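Local coordinates for putative glycerophosphodiester phosphodiesterase (Galdieria sulphuraria, PDB 2O55), which is a putative member of the glycerophosphodiester phosphodiesterase family, whose fold is a TIM barrel of parallel strands ringed by helices, at residues A[181-195]-A[204-218]. Numbering follows the deposited sequence.
Sequences FVEQACYGDANGVSM and QVCTAHEKGLSVTVW. With SO4 (sulfate ion), chain B.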
loop_
_atom_site.group_PDB
_atom_site.type_symbol
_atom_site.label_atom_id
_atom_site.label_comp_id
_atom_site.label_asym_id
_atom_site.label_seq_id
_atom_site.Cartn_x
_atom_site.Cartn_y
_atom_site.Cartn_z
ATOM N N PHE A 181 19.681 -3.454 -5.324
ATOM C CA PHE A 181 18.332 -3.419 -4.764
ATOM C C PHE A 181 17.970 -4.684 -4.021
ATOM O O PHE A 181 17.219 -4.651 -3.039
ATOM C CB PHE A 181 17.281 -3.121 -5.826
ATOM C CG PHE A 181 16.957 -4.279 -6.744
ATOM C CD1 PHE A 181 15.710 -4.914 -6.666
ATOM C CD2 PHE A 181 17.860 -4.689 -7.732
ATOM C CE1 PHE A 181 15.364 -5.957 -7.526
ATOM C CE2 PHE A 181 17.530 -5.732 -8.605
ATOM C CZ PHE A 181 16.277 -6.372 -8.494
ATOM N N VAL A 182 18.511 -5.798 -4.490
ATOM C CA VAL A 182 18.175 -7.089 -3.926
ATOM C C VAL A 182 18.982 -7.305 -2.644
ATOM O O VAL A 182 18.476 -7.831 -1.664
ATOM C CB VAL A 182 18.305 -8.220 -4.991
ATOM C CG1 VAL A 182 18.374 -9.577 -4.369
ATOM C CG2 VAL A 182 17.109 -8.191 -5.903
ATOM N N GLU A 183 20.221 -6.845 -2.630
ATOM C CA GLU A 183 21.023 -6.887 -1.425
ATOM C C GLU A 183 20.446 -6.005 -0.333
ATOM O O GLU A 183 20.495 -6.358 0.831
ATOM C CB GLU A 183 22.421 -6.392 -1.723
ATOM C CG GLU A 183 23.303 -7.399 -2.376
ATOM C CD GLU A 183 24.777 -7.008 -2.235
ATOM O OE1 GLU A 183 25.192 -5.959 -2.834
ATOM O OE2 GLU A 183 25.506 -7.751 -1.506
ATOM N N GLN A 184 19.947 -4.836 -0.714
ATOM C CA GLN A 184 19.338 -3.901 0.216
ATOM C C GLN A 184 18.212 -4.568 0.998
ATOM O O GLN A 184 18.148 -4.479 2.232
ATOM C CB GLN A 184 18.711 -2.762 -0.567
ATOM C CG GLN A 184 19.546 -1.565 -0.777
ATOM C CD GLN A 184 18.738 -0.507 -1.497
ATOM O OE1 GLN A 184 17.621 -0.201 -1.092
ATOM N NE2 GLN A 184 19.283 0.043 -2.580
ATOM N N ALA A 185 17.320 -5.222 0.252
ATOM C CA ALA A 185 16.078 -5.712 0.799
ATOM C C ALA A 185 16.333 -6.860 1.755
ATOM O O ALA A 185 15.649 -6.978 2.766
ATOM C CB ALA A 185 15.154 -6.126 -0.314
ATOM N N CYS A 186 17.326 -7.693 1.436
ATOM C CA CYS A 186 17.697 -8.841 2.279
ATOM C C CYS A 186 18.337 -8.381 3.565
ATOM O O CYS A 186 17.918 -8.759 4.661
ATOM C CB CYS A 186 18.669 -9.759 1.564
ATOM S SG CYS A 186 17.899 -10.584 0.174
ATOM N N TYR A 187 19.354 -7.551 3.410
ATOM C CA TYR A 187 20.011 -6.906 4.528
ATOM C C TYR A 187 19.037 -6.236 5.503
ATOM O O TYR A 187 19.225 -6.291 6.736
ATOM C CB TYR A 187 20.960 -5.873 3.980
ATOM C CG TYR A 187 21.828 -5.274 5.015
ATOM C CD1 TYR A 187 21.600 -3.979 5.449
ATOM C CD2 TYR A 187 22.888 -5.997 5.567
ATOM C CE1 TYR A 187 22.398 -3.392 6.390
ATOM C CE2 TYR A 187 23.697 -5.419 6.516
ATOM C CZ TYR A 187 23.436 -4.109 6.921
ATOM O OH TYR A 187 24.216 -3.491 7.858
ATOM N N GLY A 188 18.004 -5.613 4.924
ATOM C CA GLY A 188 16.966 -4.928 5.672
ATOM C C GLY A 188 15.868 -5.879 6.075
ATOM O O GLY A 188 14.870 -5.457 6.662
ATOM N N ASP A 189 16.047 -7.158 5.746
ATOM C CA ASP A 189 15.133 -8.211 6.162
ATOM C C ASP A 189 13.736 -8.018 5.591
ATOM O O ASP A 189 12.737 -8.429 6.200
ATOM C CB ASP A 189 15.072 -8.289 7.682
ATOM C CG ASP A 189 14.509 -9.596 8.179
ATOM O OD1 ASP A 189 14.664 -10.629 7.484
ATOM O OD2 ASP A 189 13.926 -9.600 9.286
ATOM N N ALA A 190 13.671 -7.389 4.418
ATOM C CA ALA A 190 12.439 -7.322 3.646
ATOM C C ALA A 190 12.157 -8.676 3.028
ATOM O O ALA A 190 13.093 -9.393 2.654
ATOM C CB ALA A 190 12.559 -6.279 2.562
ATOM N N ASN A 191 10.883 -9.031 2.905
ATOM C CA ASN A 191 10.547 -10.269 2.216
ATOM C C ASN A 191 10.147 -10.023 0.761
ATOM O O ASN A 191 10.080 -10.949 -0.052
ATOM C CB ASN A 191 9.480 -11.055 2.981
ATOM C CG ASN A 191 8.078 -10.524 2.742
ATOM O OD1 ASN A 191 7.785 -9.342 2.983
ATOM N ND2 ASN A 191 7.196 -11.398 2.255
ATOM N N GLY A 192 9.898 -8.769 0.415
ATOM C CA GLY A 192 9.527 -8.451 -0.956
ATOM C C GLY A 192 10.096 -7.133 -1.435
ATOM O O GLY A 192 10.548 -6.318 -0.636
ATOM N N VAL A 193 10.063 -6.949 -2.752
ATOM C CA VAL A 193 10.371 -5.678 -3.425
ATOM C C VAL A 193 9.187 -5.249 -4.278
ATOM O O VAL A 193 8.381 -6.090 -4.733
ATOM C CB VAL A 193 11.620 -5.739 -4.367
ATOM C CG1 VAL A 193 12.897 -5.943 -3.590
ATOM C CG2 VAL A 193 11.458 -6.818 -5.426
ATOM N N SER A 194 9.104 -3.937 -4.505
ATOM C CA SER A 194 8.022 -3.379 -5.299
ATOM C C SER A 194 8.515 -2.268 -6.231
ATOM O O SER A 194 9.183 -1.318 -5.793
ATOM C CB SER A 194 6.897 -2.909 -4.390
ATOM O OG SER A 194 5.941 -2.179 -5.127
HETATM N N MSE A 195 8.192 -2.384 -7.515
HETATM C CA MSE A 195 8.793 -1.493 -8.496
HETATM C C MSE A 195 7.763 -0.867 -9.372
HETATM O O MSE A 195 6.744 -1.478 -9.658
HETATM C CB MSE A 195 9.747 -2.256 -9.398
HETATM C CG MSE A 195 10.036 -3.689 -8.907
HETATM SE SE MSE A 195 11.597 -3.770 -7.760
HETATM C CE MSE A 195 12.748 -2.754 -8.982
ATOM N N GLN A 204 15.459 -8.112 -13.476
ATOM C CA GLN A 204 15.242 -7.763 -12.051
ATOM C C GLN A 204 14.298 -8.741 -11.310
ATOM O O GLN A 204 14.609 -9.204 -10.197
ATOM C CB GLN A 204 14.738 -6.342 -11.893
ATOM C CG GLN A 204 15.732 -5.298 -12.333
ATOM C CD GLN A 204 15.035 -4.129 -12.976
ATOM O OE1 GLN A 204 13.926 -4.268 -13.478
ATOM N NE2 GLN A 204 15.668 -2.977 -12.967
ATOM N N VAL A 205 13.170 -9.073 -11.938
ATOM C CA VAL A 205 12.284 -10.114 -11.420
ATOM C C VAL A 205 13.065 -11.401 -11.060
ATOM O O VAL A 205 12.836 -11.997 -10.015
ATOM C CB VAL A 205 11.091 -10.392 -12.393
ATOM C CG1 VAL A 205 10.101 -11.327 -11.764
ATOM C CG2 VAL A 205 10.383 -9.096 -12.754
ATOM N N CYS A 206 14.007 -11.801 -11.912
ATOM C CA CYS A 206 14.865 -12.984 -11.666
ATOM C C CYS A 206 15.832 -12.871 -10.528
ATOM O O CYS A 206 15.934 -13.783 -9.715
ATOM C CB CYS A 206 15.698 -13.299 -12.889
ATOM S SG CYS A 206 14.674 -13.840 -14.205
ATOM N N THR A 207 16.595 -11.785 -10.535
ATOM C CA THR A 207 17.480 -11.452 -9.444
ATOM C C THR A 207 16.695 -11.619 -8.170
ATOM O O THR A 207 17.115 -12.354 -7.275
ATOM C CB THR A 207 17.962 -9.992 -9.542
ATOM O OG1 THR A 207 18.527 -9.779 -10.834
ATOM C CG2 THR A 207 19.007 -9.670 -8.463
ATOM N N ALA A 208 15.540 -10.958 -8.111
ATOM C CA ALA A 208 14.706 -10.991 -6.926
ATOM C C ALA A 208 14.221 -12.411 -6.593
ATOM O O ALA A 208 14.179 -12.801 -5.429
ATOM C CB ALA A 208 13.550 -10.015 -7.074
ATOM N N HIS A 209 13.872 -13.183 -7.619
ATOM C CA HIS A 209 13.313 -14.514 -7.393
ATOM C C HIS A 209 14.353 -15.523 -6.990
ATOM O O HIS A 209 14.045 -16.450 -6.234
ATOM C CB HIS A 209 12.528 -15.024 -8.597
ATOM C CG HIS A 209 11.144 -14.483 -8.665
ATOM N ND1 HIS A 209 10.462 -14.321 -9.851
ATOM C CD2 HIS A 209 10.317 -14.035 -7.691
ATOM C CE1 HIS A 209 9.265 -13.820 -9.601
ATOM N NE2 HIS A 209 9.156 -13.626 -8.298
ATOM N N GLU A 210 15.577 -15.330 -7.489
ATOM C CA GLU A 210 16.708 -16.181 -7.143
ATOM C C GLU A 210 17.096 -16.095 -5.665
ATOM O O GLU A 210 17.615 -17.072 -5.098
ATOM C CB GLU A 210 17.886 -15.897 -8.050
ATOM C CG GLU A 210 17.727 -16.618 -9.353
ATOM C CD GLU A 210 18.539 -16.010 -10.492
ATOM O OE1 GLU A 210 19.489 -16.682 -10.949
ATOM O OE2 GLU A 210 18.231 -14.879 -10.956
ATOM N N LYS A 211 16.817 -14.942 -5.044
ATOM C CA LYS A 211 16.940 -14.775 -3.594
ATOM C C LYS A 211 15.610 -14.995 -2.861
ATOM O O LYS A 211 15.476 -14.641 -1.694
ATOM C CB LYS A 211 17.498 -13.395 -3.238
ATOM C CG LYS A 211 18.810 -13.041 -3.888
ATOM C CD LYS A 211 19.969 -13.579 -3.140
ATOM C CE LYS A 211 21.201 -13.441 -3.963
ATOM N NZ LYS A 211 22.315 -14.147 -3.311
ATOM N N GLY A 212 14.630 -15.587 -3.534
ATOM C CA GLY A 212 13.383 -15.953 -2.891
ATOM C C GLY A 212 12.643 -14.749 -2.356
ATOM O O GLY A 212 11.925 -14.874 -1.390
ATOM N N LEU A 213 12.822 -13.578 -2.961
ATOM C CA LEU A 213 12.005 -12.402 -2.621
ATOM C C LEU A 213 10.810 -12.267 -3.572
ATOM O O LEU A 213 10.918 -12.618 -4.755
ATOM C CB LEU A 213 12.824 -11.121 -2.725
ATOM C CG LEU A 213 14.094 -10.937 -1.894
ATOM C CD1 LEU A 213 14.798 -9.705 -2.382
ATOM C CD2 LEU A 213 13.841 -10.831 -0.383
ATOM N N SER A 214 9.685 -11.735 -3.083
ATOM C CA SER A 214 8.540 -11.541 -3.969
ATOM C C SER A 214 8.598 -10.192 -4.714
ATOM O O SER A 214 9.143 -9.217 -4.209
ATOM C CB SER A 214 7.224 -11.688 -3.207
ATOM O OG SER A 214 6.591 -10.437 -3.021
ATOM N N VAL A 215 8.038 -10.151 -5.923
ATOM C CA VAL A 215 8.016 -8.922 -6.715
ATOM C C VAL A 215 6.610 -8.432 -6.991
ATOM O O VAL A 215 5.728 -9.220 -7.370
ATOM C CB VAL A 215 8.731 -9.072 -8.038
ATOM C CG1 VAL A 215 8.512 -7.814 -8.903
ATOM C CG2 VAL A 215 10.199 -9.336 -7.794
ATOM N N THR A 216 6.427 -7.126 -6.802
ATOM C CA THR A 216 5.139 -6.495 -6.945
ATOM C C THR A 216 5.300 -5.350 -7.939
ATOM O O THR A 216 6.165 -4.480 -7.764
ATOM C CB THR A 216 4.676 -5.983 -5.584
ATOM O OG1 THR A 216 4.622 -7.086 -4.661
ATOM C CG2 THR A 216 3.333 -5.255 -5.676
ATOM N N VAL A 217 4.501 -5.368 -9.006
ATOM C CA VAL A 217 4.430 -4.212 -9.896
ATOM C C VAL A 217 3.537 -3.140 -9.285
ATOM O O VAL A 217 2.421 -3.412 -8.788
ATOM C CB VAL A 217 3.867 -4.570 -11.265
ATOM C CG1 VAL A 217 3.865 -3.342 -12.149
ATOM C CG2 VAL A 217 4.697 -5.665 -11.892
ATOM N N TRP A 218 4.037 -1.918 -9.341
ATOM C CA TRP A 218 3.350 -0.777 -8.780
ATOM C C TRP A 218 2.899 0.130 -9.927
ATOM O O TRP A 218 3.719 0.541 -10.761
ATOM C CB TRP A 218 4.299 -0.053 -7.815
ATOM C CG TRP A 218 3.723 1.152 -7.156
ATOM C CD1 TRP A 218 3.600 2.412 -7.691
ATOM C CD2 TRP A 218 3.207 1.233 -5.822
ATOM N NE1 TRP A 218 3.042 3.266 -6.770
ATOM C CE2 TRP A 218 2.793 2.569 -5.615
ATOM C CE3 TRP A 218 3.063 0.306 -4.772
ATOM C CZ2 TRP A 218 2.233 2.998 -4.408
ATOM C CZ3 TRP A 218 2.510 0.743 -3.560
ATOM C CH2 TRP A 218 2.103 2.070 -3.397
HETATM S S SO4 B . 1.445 6.679 -6.068
HETATM O O1 SO4 B . 2.380 6.079 -7.002
HETATM O O2 SO4 B . 1.119 7.988 -6.597
HETATM O O3 SO4 B . 0.216 5.916 -6.067
HETATM O O4 SO4 B . 1.958 6.735 -4.695
#
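Val193 and Val215 pair in parallel strands 192-195 and 214-218, their side chains turned to the face that the helices cover. These are neighbouring staves of a TIM barrel, joined through helix 202-210 in a beta-alpha-beta crossover. Five backbone hydrogen bonds zip the strands together, among them Val193 N to Ser214 O (2.8 Å) and Trp218 N to Met195 O (2.8 Å). Small, beta-branched valines suit this layer: Val193 CG2 sits between its own backbone N and carbonyl carbon (CG1 at chi1 -67°), which brings it to 3.7 Å from Val215 CG2 and against Ala208 CB (4.2 Å). Ala208, with only a methyl, is consistent with a helix lying close to the strands. Leu213, lying between helix and strand, sends CD1 toward Val182 CG1 and Ala185 CB, while its CD2 reaches Ala190 O. Where the two helices meet, Val182 CG2 lies 3.5 Å from Thr207 CG2; the Thr207 hydroxyl turns back to Glu203 O, so the methyl is what it offers. The Phe181 ring presents its edge to Gln204 O, 3.7 Å from CZ, and stands steeply to the Gln204 amide, whose OE1 is bonded to Thr201 N. The solvent side lies at the helix ends, where partly exposed Cys186 rests on Leu213 and exposed Lys211 lays its CG on Val182 CG1 but carries its amine outward. On the other face of the strands, Ser194 CB and Thr216 CB lie 4.0 Å apart, and Trp218 NE1 donates a nearly straight bond (173°) to a sulfate, probably from the crystallisation liquor, that Arg13 and His56 also bind. Apolar packing thus backs the strands, while their other face carries small hydroxyl side chains and, beyond them, an indole N-H that here donates to an anion.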